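Local structure of FAD-binding oxidoreductase (7PBG) at residues E65-I70 / I227-G232. The protein oxidises 4-ethylphenol and related 4-alkylphenols, probably by dehydrogenation to 4-vinylphenols, using a covalently bound FAD cofactor. Numbering follows the deposited sequence.
With FAD (flavin-adenine dinucleotide), chain C.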
loop_
_atom_site.group_PDB
_atom_site.type_symbol
_atom_site.label_atom_id
_atom_site.label_comp_id
_atom_site.label_asym_id
_atom_site.label_seq_id
_atom_site.Cartn_x
_atom_site.Cartn_y
_atom_site.Cartn_z
ATOM N N GLU A 65 -26.637 3.568 -7.661
ATOM C CA GLU A 65 -27.632 4.672 -7.606
ATOM C C GLU A 65 -28.505 4.518 -6.352
ATOM O O GLU A 65 -28.834 5.548 -5.702
ATOM C CB GLU A 65 -28.482 4.697 -8.873
ATOM C CG GLU A 65 -29.411 5.897 -8.917
ATOM C CD GLU A 65 -30.129 6.092 -10.247
ATOM O OE1 GLU A 65 -29.882 5.300 -11.183
ATOM O OE2 GLU A 65 -30.917 7.048 -10.349
ATOM N N ASP A 66 -28.956 3.304 -6.065
ATOM C CA ASP A 66 -29.791 3.034 -4.857
ATOM C C ASP A 66 -28.986 3.495 -3.634
ATOM O O ASP A 66 -29.508 4.189 -2.775
ATOM C CB ASP A 66 -30.162 1.570 -4.690
ATOM C CG ASP A 66 -31.294 1.096 -5.590
ATOM O OD1 ASP A 66 -31.812 1.905 -6.390
ATOM O OD2 ASP A 66 -31.664 -0.076 -5.458
ATOM N N VAL A 67 -27.746 3.056 -3.520
ATOM C CA VAL A 67 -26.874 3.516 -2.391
ATOM C C VAL A 67 -26.855 5.049 -2.320
ATOM O O VAL A 67 -27.008 5.626 -1.201
ATOM C CB VAL A 67 -25.462 2.904 -2.470
ATOM C CG1 VAL A 67 -24.593 3.442 -1.344
ATOM C CG2 VAL A 67 -25.527 1.412 -2.382
ATOM N N GLN A 68 -26.667 5.744 -3.442
ATOM C CA GLN A 68 -26.614 7.230 -3.423
ATOM C C GLN A 68 -27.913 7.803 -2.841
ATOM O O GLN A 68 -27.846 8.739 -2.053
ATOM C CB GLN A 68 -26.406 7.820 -4.808
ATOM C CG GLN A 68 -25.138 7.320 -5.467
ATOM C CD GLN A 68 -25.025 7.912 -6.845
ATOM O OE1 GLN A 68 -25.395 7.262 -7.825
ATOM N NE2 GLN A 68 -24.609 9.177 -6.909
ATOM N N VAL A 69 -29.055 7.324 -3.311
ATOM C CA VAL A 69 -30.362 7.901 -2.900
ATOM C C VAL A 69 -30.579 7.582 -1.433
ATOM O O VAL A 69 -31.084 8.468 -0.718
ATOM C CB VAL A 69 -31.557 7.473 -3.779
ATOM C CG1 VAL A 69 -31.792 6.001 -3.808
ATOM C CG2 VAL A 69 -32.849 8.185 -3.364
ATOM N N ILE A 70 -30.213 6.387 -0.965
ATOM C CA ILE A 70 -30.330 6.043 0.494
ATOM C C ILE A 70 -29.473 7.006 1.333
ATOM O O ILE A 70 -29.923 7.505 2.401
ATOM C CB ILE A 70 -29.940 4.577 0.754
ATOM C CG1 ILE A 70 -30.968 3.615 0.145
ATOM C CG2 ILE A 70 -29.712 4.292 2.235
ATOM C CD1 ILE A 70 -30.390 2.244 -0.172
ATOM N N ILE A 227 -19.066 4.281 1.165
ATOM C CA ILE A 227 -19.677 2.955 0.876
ATOM C C ILE A 227 -19.138 2.434 -0.461
ATOM O O ILE A 227 -19.383 3.019 -1.504
ATOM C CB ILE A 227 -21.199 3.040 0.953
ATOM C CG1 ILE A 227 -21.654 3.631 2.284
ATOM C CG2 ILE A 227 -21.810 1.681 0.638
ATOM C CD1 ILE A 227 -23.153 3.891 2.343
ATOM N N CYS A 228 -18.386 1.337 -0.432
ATOM C CA CYS A 228 -17.771 0.769 -1.630
ATOM C C CYS A 228 -18.812 -0.077 -2.419
ATOM O O CYS A 228 -19.554 -0.865 -1.808
ATOM C CB CYS A 228 -16.628 -0.119 -1.248
ATOM S SG CYS A 228 -15.729 -0.707 -2.702
ATOM N N THR A 229 -18.922 0.188 -3.714
ATOM C CA THR A 229 -19.887 -0.517 -4.601
ATOM C C THR A 229 -19.142 -1.375 -5.620
ATOM O O THR A 229 -19.788 -2.158 -6.341
ATOM C CB THR A 229 -20.805 0.523 -5.233
ATOM O OG1 THR A 229 -19.987 1.442 -5.965
ATOM C CG2 THR A 229 -21.607 1.250 -4.177
ATOM N N ARG A 230 -17.840 -1.249 -5.711
ATOM C CA ARG A 230 -17.046 -2.007 -6.728
ATOM C C ARG A 230 -15.603 -1.978 -6.291
ATOM O O ARG A 230 -15.129 -0.899 -5.799
ATOM C CB ARG A 230 -17.244 -1.392 -8.122
ATOM C CG ARG A 230 -16.653 -2.274 -9.220
ATOM C CD ARG A 230 -16.441 -1.574 -10.542
ATOM N NE ARG A 230 -17.711 -1.136 -11.078
ATOM C CZ ARG A 230 -18.012 -1.010 -12.348
ATOM N NH1 ARG A 230 -17.117 -1.289 -13.285
ATOM N NH2 ARG A 230 -19.238 -0.638 -12.663
ATOM N N MET A 231 -14.866 -3.080 -6.477
ATOM C CA MET A 231 -13.463 -3.146 -6.059
ATOM C C MET A 231 -12.694 -4.074 -6.995
ATOM O O MET A 231 -13.230 -5.164 -7.326
ATOM C CB MET A 231 -13.316 -3.670 -4.636
ATOM C CG MET A 231 -11.882 -3.638 -4.127
ATOM S SD MET A 231 -11.752 -4.388 -2.505
ATOM C CE MET A 231 -12.107 -2.919 -1.546
ATOM N N GLY A 232 -11.531 -3.611 -7.461
ATOM C CA GLY A 232 -10.627 -4.519 -8.180
ATOM C C GLY A 232 -9.792 -5.302 -7.187
ATOM O O GLY A 232 -9.351 -4.723 -6.149
HETATM P PA FAD C . -18.276 -7.519 5.956
HETATM O O1A FAD C . -18.916 -7.896 7.253
HETATM O O2A FAD C . -19.153 -7.354 4.740
HETATM O O5B FAD C . -17.503 -6.171 6.175
HETATM C C5B FAD C . -16.692 -5.947 7.320
HETATM C C4B FAD C . -16.676 -4.461 7.585
HETATM O O4B FAD C . -16.038 -3.751 6.484
HETATM C C3B FAD C . -18.049 -3.784 7.715
HETATM O O3B FAD C . -18.584 -3.942 9.027
HETATM C C2B FAD C . -17.748 -2.341 7.282
HETATM O O2B FAD C . -17.182 -1.635 8.370
HETATM C C1B FAD C . -16.745 -2.567 6.155
HETATM N N9A FAD C . -17.332 -2.737 4.852
HETATM C C8A FAD C . -17.556 -3.921 4.224
HETATM N N7A FAD C . -18.078 -3.761 3.044
HETATM C C5A FAD C . -18.265 -2.405 2.912
HETATM C C6A FAD C . -18.736 -1.622 1.854
HETATM N N6A FAD C . -19.219 -2.140 0.717
HETATM N N1A FAD C . -18.772 -0.284 2.049
HETATM C C2A FAD C . -18.282 0.221 3.210
HETATM N N3A FAD C . -17.781 -0.422 4.257
HETATM C C4A FAD C . -17.804 -1.752 4.038
HETATM N N1 FAD C . -10.594 -12.783 8.966
HETATM C C2 FAD C . -9.540 -12.688 8.174
HETATM O O2 FAD C . -9.264 -11.607 7.593
HETATM N N3 FAD C . -8.775 -13.758 7.889
HETATM C C4 FAD C . -8.976 -14.981 8.463
HETATM O O4 FAD C . -8.281 -15.953 8.107
HETATM C C4X FAD C . -10.038 -15.118 9.336
HETATM N N5 FAD C . -10.219 -16.284 9.898
HETATM C C5X FAD C . -11.290 -16.394 10.751
HETATM C C6 FAD C . -11.521 -17.641 11.347
HETATM C C7 FAD C . -12.605 -17.863 12.174
HETATM C C7M FAD C . -12.820 -19.235 12.778
HETATM C C8 FAD C . -13.502 -16.798 12.406
HETATM C C8M FAD C . -14.692 -16.989 13.296
HETATM C C9 FAD C . -13.266 -15.556 11.854
HETATM C C9A FAD C . -12.171 -15.318 11.001
HETATM N N10 FAD C . -11.938 -14.095 10.380
HETATM C C10 FAD C . -10.864 -13.959 9.512
HETATM C "C1'" FAD C . -12.868 -12.946 10.529
HETATM C "C2'" FAD C . -13.985 -12.923 9.473
HETATM O "O2'" FAD C . -14.548 -14.263 9.270
HETATM C "C3'" FAD C . -13.556 -12.442 8.072
HETATM O "O3'" FAD C . -12.715 -11.319 8.180
HETATM C "C4'" FAD C . -14.701 -12.102 7.108
HETATM O "O4'" FAD C . -14.248 -12.210 5.749
HETATM C "C5'" FAD C . -15.239 -10.721 7.367
HETATM O "O5'" FAD C . -16.635 -10.625 7.054
HETATM P P FAD C . -17.137 -10.163 5.611
HETATM O O1P FAD C . -18.552 -10.628 5.439
HETATM O O2P FAD C . -16.110 -10.639 4.634
HETATM O O3P FAD C . -17.092 -8.565 5.672
#
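Val-67 reaches from helix 64-77 to strand 226-237 and sets its two methyl groups against different residues. CG1, held anti to the backbone N (chi1 178°), comes up against the branch point of Ile-227, 3.8 Å from that residue's CG2 and 4.0 Å from its CD1, the two side chains crossing at a slant. Ile-227 thus offers both of its arms to one methyl. The second methyl of Val-67, CG2, lies 4.3 Å from CG2 of Thr-229, a looser approach to the methyl face of that side chain. Thr-229 suits the place because it is two-faced: its methyl turns to the valine while OG1 hydrogen-bonds to the carboxylate of Glu-183, so the buried hydroxyl is satisfied. Ile-227 and Thr-229, both beta-branched, suit an extended strand, and the compact Val-67 fills the helix side of the interface with its two methyls.

Between Ile-227 and Thr-229, the CB of Cys-228 leaves the backbone on the side turned from the helix, and the backbone of this residue reads the adenine of FAD. Cys-228 N donates to N1A at 3.0 Å, moderately bent at 154°. Cys-228 O accepts from N6A at 2.8 Å, with a similar angle of 153°, a two-bond pairing that matches the donor and acceptor pattern of the adenine edge. CG2 of Ile-227 also lies 3.9 Å from N1A, so the residue packed on the helix borders the cofactor too.

The contact thus packs a helix of the PCMH-type FAD-binding domain on the strand whose backbone holds the adenine. Strand 179-186 pairs antiparallel with that strand, helix 12-26 covers Val-69 and Ile-70, and helix 158-163 meets Cys-228.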